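Local coordinates for glycoside hydrolase family 16 protein (Bacteroides ovatus, PDB 7KR6) that probably hydrolyses beta-glucans as an endo-glucanase, working through a covalent glycosyl-enzyme intermediate that is mimicked here by a bound 2-fluoroglucose label, at residues A[40-45]-A[264-269]; A[70-75]-A[83-88]; A[123-128]-A[238-243]; A[130-135]-A[142-147]; A[150-155]-A[164-169]. The protein carries 1 engineered substitution. All coordinates share one frame; numbering follows the deposited sequence.

Contact 1 (A[40-45]-A[264-269])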
# COMPACT_ATOMS: atom_id res chain seq x y z
N ASP A 40 -6.84 -30.42 -5.34
CA ASP A 40 -5.53 -30.99 -5.68
C ASP A 40 -4.81 -31.26 -4.37
O ASP A 40 -4.48 -30.33 -3.67
CB ASP A 40 -4.73 -30.10 -6.61
CG ASP A 40 -3.63 -30.83 -7.35
OD1 ASP A 40 -3.13 -31.89 -6.82
OD2 ASP A 40 -3.25 -30.35 -8.43
N ASP A 41 -4.59 -32.53 -4.07
CA ASP A 41 -3.83 -32.98 -2.87
C ASP A 41 -2.34 -33.00 -3.18
O ASP A 41 -1.59 -33.35 -2.28
CB ASP A 41 -4.26 -34.37 -2.40
CG ASP A 41 -5.53 -34.36 -1.57
OD1 ASP A 41 -5.62 -33.55 -0.67
OD2 ASP A 41 -6.45 -35.13 -1.88
N PHE A 42 -1.90 -32.73 -4.41
CA PHE A 42 -0.48 -32.71 -4.81
C PHE A 42 0.20 -34.05 -4.51
O PHE A 42 1.32 -34.05 -4.03
CB PHE A 42 0.20 -31.51 -4.13
CG PHE A 42 -0.29 -30.21 -4.72
CD1 PHE A 42 -0.04 -29.87 -6.04
CD2 PHE A 42 -0.94 -29.28 -3.93
CE1 PHE A 42 -0.54 -28.70 -6.60
CE2 PHE A 42 -1.42 -28.11 -4.49
CZ PHE A 42 -1.21 -27.81 -5.81
N ASN A 43 -0.43 -35.16 -4.89
CA ASN A 43 0.26 -36.47 -4.89
C ASN A 43 1.17 -36.55 -6.12
O ASN A 43 2.05 -37.41 -6.16
CB ASN A 43 -0.75 -37.59 -4.87
CG ASN A 43 -1.48 -37.67 -3.55
OD1 ASN A 43 -0.88 -37.49 -2.50
ND2 ASN A 43 -2.76 -37.91 -3.60
N PHE A 44 0.92 -35.70 -7.11
CA PHE A 44 1.73 -35.55 -8.33
C PHE A 44 1.44 -34.17 -8.91
O PHE A 44 0.47 -33.52 -8.48
CB PHE A 44 1.42 -36.66 -9.36
CG PHE A 44 0.05 -36.61 -9.97
CD1 PHE A 44 -1.03 -37.01 -9.23
CD2 PHE A 44 -0.13 -36.17 -11.28
CE1 PHE A 44 -2.31 -36.97 -9.76
CE2 PHE A 44 -1.42 -36.08 -11.78
CZ PHE A 44 -2.50 -36.50 -11.03
N PHE A 45 2.30 -33.76 -9.82
CA PHE A 45 2.17 -32.49 -10.57
C PHE A 45 1.28 -32.76 -11.78
O PHE A 45 1.71 -33.39 -12.77
CB PHE A 45 3.51 -31.93 -10.99
CG PHE A 45 3.37 -30.54 -11.54
CD1 PHE A 45 3.19 -29.47 -10.66
CD2 PHE A 45 3.33 -30.29 -12.90
CE1 PHE A 45 3.05 -28.19 -11.15
CE2 PHE A 45 3.16 -29.01 -13.38
CZ PHE A 45 3.02 -27.96 -12.50
N MET A 264 8.90 -23.30 -0.09
CA MET A 264 7.49 -23.03 0.25
C MET A 264 6.71 -24.30 -0.13
O MET A 264 6.95 -24.82 -1.21
CB MET A 264 7.02 -21.83 -0.56
CG MET A 264 5.55 -21.60 -0.58
SD MET A 264 5.24 -20.11 -1.60
CE MET A 264 3.47 -19.97 -1.50
N TYR A 265 5.84 -24.75 0.75
CA TYR A 265 5.11 -26.03 0.60
C TYR A 265 3.60 -25.80 0.56
O TYR A 265 3.02 -25.12 1.44
CB TYR A 265 5.40 -26.94 1.78
CG TYR A 265 6.85 -27.25 2.06
CD1 TYR A 265 7.48 -28.31 1.44
CD2 TYR A 265 7.58 -26.53 3.00
CE1 TYR A 265 8.80 -28.62 1.71
CE2 TYR A 265 8.89 -26.84 3.29
CZ TYR A 265 9.49 -27.92 2.68
OH TYR A 265 10.80 -28.22 2.95
N ILE A 266 2.92 -26.40 -0.43
CA ILE A 266 1.43 -26.36 -0.54
C ILE A 266 0.94 -27.81 -0.45
O ILE A 266 1.26 -28.61 -1.35
CB ILE A 266 0.93 -25.63 -1.80
CG1 ILE A 266 1.47 -24.20 -1.93
CG2 ILE A 266 -0.58 -25.58 -1.78
CD1 ILE A 266 2.84 -24.08 -2.56
N ASP A 267 0.24 -28.12 0.63
CA ASP A 267 -0.21 -29.52 0.89
C ASP A 267 -1.41 -29.80 0.00
O ASP A 267 -1.55 -30.96 -0.48
CB ASP A 267 -0.62 -29.70 2.34
CG ASP A 267 -0.83 -31.14 2.77
OD1 ASP A 267 -0.56 -32.03 1.93
OD2 ASP A 267 -1.23 -31.35 3.92
N TRP A 268 -2.24 -28.81 -0.22
CA TRP A 268 -3.51 -29.00 -0.97
C TRP A 268 -4.11 -27.64 -1.27
O TRP A 268 -3.80 -26.64 -0.61
CB TRP A 268 -4.52 -29.91 -0.24
CG TRP A 268 -4.85 -29.55 1.18
CD1 TRP A 268 -4.39 -30.18 2.30
CD2 TRP A 268 -5.74 -28.52 1.64
NE1 TRP A 268 -4.94 -29.62 3.41
CE2 TRP A 268 -5.79 -28.63 3.04
CE3 TRP A 268 -6.53 -27.55 1.01
CZ2 TRP A 268 -6.54 -27.77 3.84
CZ3 TRP A 268 -7.27 -26.70 1.80
CH2 TRP A 268 -7.27 -26.80 3.19
N VAL A 269 -4.91 -27.61 -2.32
CA VAL A 269 -5.77 -26.45 -2.65
C VAL A 269 -7.13 -27.03 -3.03
O VAL A 269 -7.18 -28.11 -3.65
CB VAL A 269 -5.14 -25.54 -3.72
CG1 VAL A 269 -4.74 -26.27 -4.99
CG2 VAL A 269 -6.02 -24.33 -4.03
O HOH W 1 -3.47 -33.32 0.67
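D40 and V269 form an antiparallel hydrogen-bonded bridge that ties short strand 38-40 to the C-terminal strand 261-271 of the GH16 beta-jelly-roll. The backbone bonds run both ways, D40 N to V269 O at 2.9 Å and V269 N to D40 O at 3.1 Å. W268 CA also lies 3.2 Å from D40 O, in a CA-H...O contact. The pairing then ends in an Asx turn: F42 N donates to D40 OD1 (2.8 Å), approaching on the anti side of the carboxylate and 33° out of its plane, while D40 OD2 takes a bond from W50 NE1. Within the turn the pairing is lost: D41 O stands 3.0 Å from D267 O, two acceptors that cannot bond. Apolar packing falls to F42. With chi1 at -70°, its CG lies beside its own backbone N, and the ring turns an edge to the W268 backbone, with D40 CG over one face. At the far rim F42 CE2 touches both I266 CG2 and V269 CG1, each at 3.8 Å.

Contact 2 (A[70-75]-A[83-88]); sequences AHVSVG and LILTAE
H71 and E88 cross at about a right angle, joined by a hydrogen bond from H71 NE2 to E88 OE1 of 2.8 Å. The acceptor lies close to the imidazole plane and uses its anti lone pair, whereas the carboxylate itself is turned 58° from the ring. Since D68 OD1 bonds to H71 ND1, the ring is held from both nitrogens, and the two acids would probably favour a protonated histidine. Along the hairpin, V72 and L85 lie side by side and point the same way (V72 CG2 to L85 CD2, 4.0 Å), while the L83 side chain crosses that of V72 obliquely, its CD1 3.8 Å from V72 CG1. The other face carries S73 and I84, where S73 OG meets I84 CB at 3.6 Å and a water joins S73 OG, I84 O and T86 OG1; the last is bonded to N263 too. Backbone bonds pair S73 with I84 and bring T86 N to H71 O. Strand 80-90 is thus flanked here by 72-77 and by 261-271, while V72 and L83 rest on I99 of strand 93-107.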
# COMPACT_ATOMS: atom_id res chain seq x y z
N ALA A 70 12.66 -26.39 -12.97
CA ALA A 70 13.41 -27.25 -12.02
C ALA A 70 13.11 -26.85 -10.57
O ALA A 70 13.41 -27.66 -9.67
CB ALA A 70 14.89 -27.15 -12.30
N HIS A 71 12.62 -25.63 -10.33
CA HIS A 71 12.40 -25.16 -8.95
C HIS A 71 10.94 -25.34 -8.54
O HIS A 71 10.51 -24.73 -7.53
CB HIS A 71 12.97 -23.75 -8.83
CG HIS A 71 14.46 -23.80 -8.80
ND1 HIS A 71 15.23 -23.87 -9.98
CD2 HIS A 71 15.35 -23.82 -7.78
CE1 HIS A 71 16.52 -23.92 -9.66
NE2 HIS A 71 16.62 -23.89 -8.33
N VAL A 72 10.18 -26.10 -9.32
CA VAL A 72 8.83 -26.58 -8.95
C VAL A 72 8.92 -28.10 -8.88
O VAL A 72 9.36 -28.72 -9.89
CB VAL A 72 7.76 -26.12 -9.95
CG1 VAL A 72 6.39 -26.57 -9.48
CG2 VAL A 72 7.80 -24.60 -10.16
N SER A 73 8.46 -28.68 -7.78
CA SER A 73 8.41 -30.15 -7.64
C SER A 73 7.25 -30.58 -6.76
O SER A 73 6.66 -29.74 -6.02
CB SER A 73 9.74 -30.69 -7.17
OG SER A 73 9.95 -30.38 -5.81
N VAL A 74 6.88 -31.86 -6.85
CA VAL A 74 5.95 -32.49 -5.89
C VAL A 74 6.73 -33.55 -5.11
O VAL A 74 7.45 -34.36 -5.76
CB VAL A 74 4.69 -33.05 -6.60
CG1 VAL A 74 3.89 -33.92 -5.66
CG2 VAL A 74 3.82 -31.91 -7.12
N GLY A 75 6.66 -33.53 -3.79
CA GLY A 75 7.53 -34.39 -2.96
C GLY A 75 6.98 -34.60 -1.59
O GLY A 75 5.86 -34.19 -1.30
N LEU A 83 3.15 -29.81 -2.97
CA LEU A 83 3.83 -28.99 -3.99
C LEU A 83 4.99 -28.24 -3.30
O LEU A 83 4.77 -27.62 -2.27
CB LEU A 83 2.82 -28.02 -4.62
CG LEU A 83 3.39 -27.02 -5.62
CD1 LEU A 83 3.78 -27.69 -6.93
CD2 LEU A 83 2.36 -25.90 -5.85
N ILE A 84 6.16 -28.22 -3.94
CA ILE A 84 7.37 -27.56 -3.38
C ILE A 84 7.85 -26.52 -4.37
O ILE A 84 8.24 -26.82 -5.51
CB ILE A 84 8.48 -28.58 -3.06
CG1 ILE A 84 7.96 -29.74 -2.23
CG2 ILE A 84 9.65 -27.89 -2.37
CD1 ILE A 84 8.97 -30.86 -2.10
N LEU A 85 7.81 -25.25 -3.95
CA LEU A 85 8.51 -24.18 -4.66
C LEU A 85 9.83 -23.91 -3.93
O LEU A 85 9.79 -23.52 -2.72
CB LEU A 85 7.65 -22.92 -4.71
CG LEU A 85 6.22 -23.14 -5.20
CD1 LEU A 85 5.42 -21.86 -5.11
CD2 LEU A 85 6.18 -23.70 -6.63
N THR A 86 10.93 -24.04 -4.65
CA THR A 86 12.29 -23.93 -4.06
C THR A 86 13.00 -22.70 -4.58
O THR A 86 13.23 -22.57 -5.78
CB THR A 86 13.13 -25.17 -4.38
OG1 THR A 86 12.40 -26.29 -3.86
CG2 THR A 86 14.51 -25.03 -3.76
N ALA A 87 13.39 -21.81 -3.67
CA ALA A 87 14.25 -20.66 -3.98
C ALA A 87 15.70 -21.05 -3.66
O ALA A 87 15.93 -21.67 -2.62
CB ALA A 87 13.82 -19.47 -3.20
N GLU A 88 16.59 -20.78 -4.58
CA GLU A 88 18.00 -21.22 -4.52
C GLU A 88 18.91 -20.11 -4.99
O GLU A 88 18.60 -19.46 -6.00
CB GLU A 88 18.20 -22.42 -5.44
CG GLU A 88 19.65 -22.84 -5.53
CD GLU A 88 19.86 -24.15 -6.26
OE1 GLU A 88 18.94 -24.58 -7.01
OE2 GLU A 88 20.92 -24.74 -6.08
O HOH W 2 10.87 -27.64 -5.86

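Contact 3 (A[123-128]-A[238-243]). With G2F (2-deoxy-2-fluoro-alpha-D-glucopyranose), chain C.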
# COMPACT_ATOMS: atom_id res chain seq x y z
N GLY A 123 14.34 -10.65 5.17
CA GLY A 123 15.51 -10.40 4.29
C GLY A 123 15.24 -10.64 2.82
O GLY A 123 16.19 -10.72 2.03
N GLY A 124 13.97 -10.69 2.42
CA GLY A 124 13.64 -10.53 1.00
C GLY A 124 12.82 -11.65 0.36
O GLY A 124 12.50 -11.47 -0.83
N LEU A 125 12.41 -12.69 1.07
CA LEU A 125 11.52 -13.71 0.42
C LEU A 125 10.10 -13.15 0.33
O LEU A 125 9.66 -12.39 1.24
CB LEU A 125 11.58 -15.02 1.17
CG LEU A 125 12.95 -15.67 1.37
CD1 LEU A 125 12.78 -17.04 2.02
CD2 LEU A 125 13.67 -15.79 0.04
N TRP A 126 9.40 -13.47 -0.76
CA TRP A 126 8.06 -12.93 -1.06
C TRP A 126 7.18 -14.03 -1.62
O TRP A 126 6.93 -14.11 -2.85
CB TRP A 126 8.25 -11.74 -2.01
CG TRP A 126 7.01 -11.06 -2.47
CD1 TRP A 126 5.73 -11.15 -1.98
CD2 TRP A 126 6.97 -10.11 -3.54
NE1 TRP A 126 4.89 -10.35 -2.70
CE2 TRP A 126 5.62 -9.71 -3.67
CE3 TRP A 126 7.92 -9.63 -4.45
CZ2 TRP A 126 5.22 -8.81 -4.65
CZ3 TRP A 126 7.52 -8.73 -5.41
CH2 TRP A 126 6.20 -8.33 -5.50
N PRO A 127 6.67 -14.89 -0.73
CA PRO A 127 5.68 -15.91 -1.14
C PRO A 127 4.31 -15.28 -1.35
O PRO A 127 3.97 -14.32 -0.65
CB PRO A 127 5.56 -16.80 0.08
CG PRO A 127 5.93 -15.87 1.26
CD PRO A 127 7.02 -14.99 0.70
N ALA A 128 3.52 -15.87 -2.26
CA ALA A 128 2.15 -15.38 -2.50
C ALA A 128 1.25 -16.52 -3.00
O ALA A 128 1.73 -17.51 -3.63
CB ALA A 128 2.17 -14.21 -3.46
N LEU A 238 7.11 -18.21 -5.18
CA LEU A 238 8.06 -17.73 -4.14
C LEU A 238 9.01 -16.78 -4.86
O LEU A 238 9.99 -17.22 -5.50
CB LEU A 238 8.74 -18.92 -3.45
CG LEU A 238 9.82 -18.56 -2.42
CD1 LEU A 238 9.24 -17.74 -1.28
CD2 LEU A 238 10.36 -19.84 -1.84
N ALA A 239 8.73 -15.48 -4.76
CA ALA A 239 9.60 -14.45 -5.34
C ALA A 239 10.73 -14.21 -4.34
O ALA A 239 10.56 -14.54 -3.15
CB ALA A 239 8.85 -13.19 -5.67
N VAL A 240 11.86 -13.74 -4.87
CA VAL A 240 13.02 -13.29 -4.06
C VAL A 240 13.34 -11.84 -4.41
O VAL A 240 13.68 -11.52 -5.60
CB VAL A 240 14.22 -14.22 -4.30
CG1 VAL A 240 15.36 -13.88 -3.36
CG2 VAL A 240 13.83 -15.68 -4.19
N GLY A 241 13.27 -10.95 -3.41
CA GLY A 241 13.35 -9.52 -3.68
C GLY A 241 12.17 -9.00 -4.48
O GLY A 241 11.23 -9.76 -4.71
N GLY A 242 12.29 -7.78 -4.95
CA GLY A 242 11.18 -7.05 -5.58
C GLY A 242 10.81 -5.84 -4.75
O GLY A 242 11.02 -5.81 -3.52
N ALA A 243 10.14 -4.89 -5.39
CA ALA A 243 9.79 -3.60 -4.76
C ALA A 243 8.99 -3.81 -3.47
O ALA A 243 9.22 -3.09 -2.51
CB ALA A 243 9.01 -2.74 -5.68
C1 G2F C . -0.33 -8.94 -7.15
C2 G2F C . 0.61 -8.10 -7.94
C3 G2F C . 1.58 -8.94 -8.74
C4 G2F C . 2.34 -9.82 -7.78
C5 G2F C . 1.28 -10.71 -7.05
C6 G2F C . 1.81 -11.75 -6.09
O3 G2F C . 2.44 -8.11 -9.51
O4 G2F C . 3.32 -10.60 -8.55
O5 G2F C . 0.32 -9.92 -6.33
O6 G2F C . 2.75 -11.12 -5.15
F2 G2F C . -0.15 -7.17 -8.72
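G241 N donates to G124 O at 2.7 Å, just beyond the ends of strands 125-133 and 232-240. W126 and A239 add two more backbone bonds within the segments as an antiparallel hydrogen-bonded pair, W126 N to A239 O at 2.9 Å and A239 N to W126 O at 3.0 Å. Around this ladder the W126 indole turns its benzo edge to the turn that follows A239. Its CG is anti to the backbone N (chi1 178°), which carries CE3 to within 3.3 Å of G241 O, in the plane of the ring, and 3.9 Å from A239 CB. G242, having no side chain, lets its CA sit 4.0 Å from W126 CZ3, and F244 stacks on the indole. On the sheet's other face L238 CD1 packs obliquely against P127 CB. The NE1-CZ2 side of the indole and the A128 methyl group border the glycan pocket, W126 NE1 coming to 3.3 Å from O6 of the fluoroglucose. Buried G241 O has no hydrogen-bond partner, so the weakly positive C-H edge of the indole probably provides part of its electrostatic compensation.

Contact 4 (A[130-135]-A[142-147]); sequences WMMGDN and CGEIDI. With G2F (2-deoxy-2-fluoro-alpha-D-glucopyranose), chain C.
W130 and E144 meet inside the glycan pocket, where W130 CE3 lies 3.4 Å from E144 OE1, the oxygen covalently bound to C1 of the fluoroglucose (1.4 Å). The indole forms a platform for the same sugar: C6 sits over the centre of one ring face, 3.5 Å from W130 CE2, in a CH-pi type of contact. D146, the antiparallel partner of W130, brings OD2 to 3.5 Å from the ring oxygen O5. W130 takes chi1 55°, its CG between backbone N and carbonyl carbon, which stands the indole beside E144 and against C6; in the second shell N237 OD1 accepts from W130 NE1 and helps fix the ring's rotation. M132, which touches a second glucose unit, packs its CG on E144 CG at 3.7 Å and its SD against C142 SG. Backbone bonds set this register: M131 N to I145 O at 2.8 Å and I145 N to M131 O at 2.9 Å, with G133 N to G143 O longer at 3.2 Å. M131 and I145 lie side by side on the opposite face of the hairpin, where L201 and W203 also pack on M131. The glycosyl ester from E144 OE1 to C1, on the alpha face of the sugar, is what a retaining GH16 enzyme is expected to form with its nucleophile; fluorine at C2 generally slows the breakdown of such an intermediate, consistent with its capture here.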
# COMPACT_ATOMS: atom_id res chain seq x y z
N TRP A 130 -2.46 -16.36 -4.97
CA TRP A 130 -3.20 -15.28 -5.64
C TRP A 130 -3.93 -15.80 -6.88
O TRP A 130 -3.87 -16.97 -7.17
CB TRP A 130 -2.23 -14.15 -5.93
CG TRP A 130 -0.99 -14.47 -6.70
CD1 TRP A 130 0.08 -15.24 -6.32
CD2 TRP A 130 -0.58 -13.82 -7.91
NE1 TRP A 130 1.08 -15.15 -7.24
CE2 TRP A 130 0.70 -14.30 -8.23
CE3 TRP A 130 -1.18 -12.89 -8.77
CZ2 TRP A 130 1.41 -13.82 -9.32
CZ3 TRP A 130 -0.47 -12.44 -9.85
CH2 TRP A 130 0.80 -12.90 -10.13
N MET A 131 -4.68 -14.90 -7.51
CA MET A 131 -5.58 -15.26 -8.63
C MET A 131 -5.55 -14.14 -9.64
O MET A 131 -5.40 -12.96 -9.24
CB MET A 131 -7.00 -15.48 -8.11
CG MET A 131 -7.15 -16.64 -7.17
SD MET A 131 -8.71 -16.61 -6.28
CE MET A 131 -9.98 -16.27 -7.51
N MET A 132 -5.70 -14.47 -10.93
CA MET A 132 -5.96 -13.43 -11.96
C MET A 132 -7.09 -13.88 -12.86
O MET A 132 -7.37 -15.07 -12.92
CB MET A 132 -4.74 -13.12 -12.83
CG MET A 132 -3.64 -12.32 -12.10
SD MET A 132 -2.28 -11.74 -13.13
CE MET A 132 -1.27 -13.19 -13.26
N GLY A 133 -7.70 -12.92 -13.53
CA GLY A 133 -8.79 -13.22 -14.46
C GLY A 133 -8.35 -14.12 -15.59
O GLY A 133 -7.32 -13.91 -16.20
N ASP A 134 -9.14 -15.16 -15.85
CA ASP A 134 -8.87 -16.21 -16.88
C ASP A 134 -9.35 -15.69 -18.24
O ASP A 134 -10.37 -16.21 -18.74
CB ASP A 134 -9.51 -17.51 -16.42
CG ASP A 134 -9.14 -18.73 -17.25
OD1 ASP A 134 -8.00 -18.77 -17.72
OD2 ASP A 134 -10.04 -19.59 -17.46
N ASN A 135 -8.71 -14.66 -18.75
CA ASN A 135 -9.05 -14.00 -20.03
C ASN A 135 -7.73 -13.58 -20.64
O ASN A 135 -6.68 -13.78 -19.99
CB ASN A 135 -10.05 -12.86 -19.77
CG ASN A 135 -9.50 -11.84 -18.80
OD1 ASN A 135 -8.46 -11.26 -19.06
ND2 ASN A 135 -10.19 -11.62 -17.69
N CYS A 142 -7.00 -7.80 -16.41
CA CYS A 142 -7.51 -9.15 -16.12
C CYS A 142 -8.02 -9.23 -14.68
O CYS A 142 -8.80 -10.11 -14.40
CB CYS A 142 -6.44 -10.20 -16.34
SG CYS A 142 -4.91 -9.86 -15.42
N GLY A 143 -7.62 -8.28 -13.82
CA GLY A 143 -7.94 -8.33 -12.39
C GLY A 143 -6.96 -9.23 -11.66
O GLY A 143 -6.47 -10.22 -12.22
N GLU A 144 -6.64 -8.87 -10.42
CA GLU A 144 -5.74 -9.67 -9.59
C GLU A 144 -6.28 -9.64 -8.15
O GLU A 144 -6.64 -8.52 -7.64
CB GLU A 144 -4.32 -9.13 -9.61
CG GLU A 144 -3.27 -10.09 -9.14
CD GLU A 144 -2.44 -9.60 -7.97
OE1 GLU A 144 -1.20 -9.54 -8.12
OE2 GLU A 144 -3.04 -9.19 -6.94
N ILE A 145 -6.36 -10.81 -7.54
CA ILE A 145 -6.65 -10.96 -6.09
C ILE A 145 -5.42 -11.56 -5.46
O ILE A 145 -5.05 -12.68 -5.81
CB ILE A 145 -7.89 -11.82 -5.81
CG1 ILE A 145 -9.11 -11.36 -6.60
CG2 ILE A 145 -8.14 -11.81 -4.32
CD1 ILE A 145 -10.22 -12.36 -6.56
N ASP A 146 -4.78 -10.80 -4.58
CA ASP A 146 -3.64 -11.28 -3.78
C ASP A 146 -4.24 -11.76 -2.47
O ASP A 146 -4.49 -10.94 -1.60
CB ASP A 146 -2.56 -10.23 -3.71
CG ASP A 146 -1.28 -10.70 -3.11
OD1 ASP A 146 -1.09 -11.95 -3.01
OD2 ASP A 146 -0.44 -9.75 -2.87
N ILE A 147 -4.46 -13.07 -2.35
CA ILE A 147 -5.16 -13.62 -1.17
C ILE A 147 -4.22 -13.45 0.04
O ILE A 147 -4.64 -12.94 1.09
CB ILE A 147 -5.57 -15.09 -1.36
CG1 ILE A 147 -6.57 -15.26 -2.50
CG2 ILE A 147 -6.11 -15.66 -0.06
CD1 ILE A 147 -6.78 -16.68 -2.90
C1 G2F C . -0.33 -8.94 -7.15
C2 G2F C . 0.61 -8.10 -7.94
C3 G2F C . 1.58 -8.94 -8.74
C4 G2F C . 2.34 -9.82 -7.78
C5 G2F C . 1.28 -10.71 -7.05
C6 G2F C . 1.81 -11.75 -6.09
O3 G2F C . 2.44 -8.11 -9.51
O4 G2F C . 3.32 -10.60 -8.55
O5 G2F C . 0.32 -9.92 -6.33
O6 G2F C . 2.75 -11.12 -5.15
F2 G2F C . -0.15 -7.17 -8.72

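Contact 5 (A[150-155]-A[164-169]); sequences MGEQSG and QVNTAI
M150 lays its methyl group against Q164 and V165, at the point where strand 144-150 of the jelly-roll runs out into a loop beside strand 164-171. A bend at chi3 (80°) folds M150 CE back to 3.3 Å from Q164 O and 4.1 Å from V165 CG2. From G151 onward the loop stands off the strand and water fills the interval: one molecule accepts from G151 N and lies next to Q164 O, while another accepts from E152 N and sits between Q164 O and N166 OD1. E152 reaches back across. Its CB packs 3.4 Å from N166 OD1, and the chain bends at chi2 so that OE2 receives Q164 NE2 at 3.2 Å. OE2 accepts through its anti lone pair, and the carboxylate and amide planes are nearly coplanar, 25° apart. The same oxygen is gripped from within the loop by S154 N (2.7 Å), which comes from above the carboxylate plane. Q164, extended beyond CG, is thereby held at its nitrogen end by the loop carboxylate. S154 OG and Q164 OE1 share a third water, which donates to both. At G155, whose N bonds weakly to E152 O, the loop closes over the amide: G155 CA lies 3.1 Å from Q164 OE1.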
# COMPACT_ATOMS: atom_id res chain seq x y z
N MET A 150 3.42 -12.57 2.06
CA MET A 150 4.27 -12.12 3.20
C MET A 150 5.58 -11.62 2.64
O MET A 150 5.91 -11.84 1.46
CB MET A 150 4.50 -13.26 4.19
CG MET A 150 3.21 -13.75 4.78
SD MET A 150 3.36 -14.83 6.20
CE MET A 150 3.64 -13.60 7.48
N GLY A 151 6.34 -10.90 3.47
CA GLY A 151 7.66 -10.42 3.03
C GLY A 151 7.72 -8.91 2.85
O GLY A 151 8.75 -8.41 2.38
N GLU A 152 6.65 -8.16 3.12
CA GLU A 152 6.61 -6.71 2.79
C GLU A 152 7.70 -5.94 3.55
O GLU A 152 7.98 -6.31 4.71
CB GLU A 152 5.23 -6.14 3.09
CG GLU A 152 4.94 -4.82 2.39
CD GLU A 152 5.26 -3.58 3.22
OE1 GLU A 152 5.58 -2.56 2.64
OE2 GLU A 152 5.28 -3.69 4.45
N GLN A 153 8.25 -4.91 2.91
CA GLN A 153 9.32 -4.00 3.46
C GLN A 153 9.03 -3.64 4.93
O GLN A 153 9.94 -3.76 5.76
CB GLN A 153 9.37 -2.73 2.60
CG GLN A 153 10.40 -1.69 3.02
CD GLN A 153 10.53 -0.58 2.00
OE1 GLN A 153 10.13 -0.70 0.86
NE2 GLN A 153 11.12 0.52 2.41
N SER A 154 7.84 -3.16 5.26
CA SER A 154 7.58 -2.58 6.62
C SER A 154 7.60 -3.69 7.69
O SER A 154 8.02 -3.39 8.83
CB SER A 154 6.27 -1.80 6.68
OG SER A 154 5.17 -2.69 6.68
N GLY A 155 7.29 -4.94 7.32
CA GLY A 155 7.34 -6.10 8.23
C GLY A 155 8.74 -6.26 8.81
O GLY A 155 8.85 -6.69 9.97
N GLN A 164 3.22 -10.62 9.63
CA GLN A 164 2.62 -9.52 8.83
C GLN A 164 2.17 -10.05 7.47
O GLN A 164 3.02 -10.46 6.64
CB GLN A 164 3.58 -8.36 8.66
CG GLN A 164 2.86 -7.21 7.99
CD GLN A 164 3.80 -6.08 7.71
OE1 GLN A 164 4.31 -5.45 8.64
NE2 GLN A 164 4.06 -5.88 6.43
N VAL A 165 0.87 -9.98 7.24
CA VAL A 165 0.26 -10.45 5.99
C VAL A 165 -0.26 -9.25 5.22
O VAL A 165 -0.85 -8.33 5.82
CB VAL A 165 -0.87 -11.45 6.24
CG1 VAL A 165 -1.53 -11.85 4.95
CG2 VAL A 165 -0.36 -12.67 6.98
N ASN A 166 -0.12 -9.32 3.91
CA ASN A 166 -0.62 -8.32 2.96
C ASN A 166 -1.67 -8.99 2.09
O ASN A 166 -1.44 -10.13 1.68
CB ASN A 166 0.57 -7.79 2.17
CG ASN A 166 1.26 -6.67 2.93
OD1 ASN A 166 2.02 -6.90 3.91
ND2 ASN A 166 0.97 -5.44 2.52
N THR A 167 -2.77 -8.35 1.88
CA THR A 167 -3.77 -8.82 0.90
C THR A 167 -4.13 -7.62 0.02
O THR A 167 -4.06 -6.46 0.50
CB THR A 167 -4.95 -9.47 1.63
OG1 THR A 167 -5.87 -9.96 0.65
CG2 THR A 167 -5.67 -8.48 2.52
N ALA A 168 -4.51 -7.84 -1.23
CA ALA A 168 -4.66 -6.73 -2.17
C ALA A 168 -5.57 -7.12 -3.33
O ALA A 168 -5.63 -8.31 -3.66
CB ALA A 168 -3.36 -6.23 -2.71
N ILE A 169 -6.15 -6.12 -3.96
CA ILE A 169 -6.77 -6.29 -5.30
C ILE A 169 -6.16 -5.25 -6.22
O ILE A 169 -5.94 -4.08 -5.81
CB ILE A 169 -8.32 -6.29 -5.29
CG1 ILE A 169 -8.93 -5.06 -4.59
CG2 ILE A 169 -8.87 -7.58 -4.69
CD1 ILE A 169 -10.44 -4.95 -4.75
O HOH W 3 5.86 -10.57 6.33
O HOH W 4 3.91 -8.78 4.48
O HOH W 5 4.53 -2.96 9.57

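How the contacts relate
Contact 1 joins the two ends of the chain, and the other four are nested within the loop it closes; contact 2 comes first, then contact 3, which encloses contacts 4 and 5 in turn. Contacts 1 and 2, centres 11 Å apart, adjoin through neighbouring strands 261-271 and 80-90. Contacts 3 and 4 share strand 125-133 and both touch the fluoroglucose, while strands 144-150 and 164-171 carry the ladder on from contact 4 to contact 5. Between the groups, M264, L85 and A87 pack on P127, L238 and V240, as expected for the stacked sheets of a jelly-roll. The glycan site thus lies on contacts 3 and 4, whereas contacts 1 and 2 belong to the outer layer.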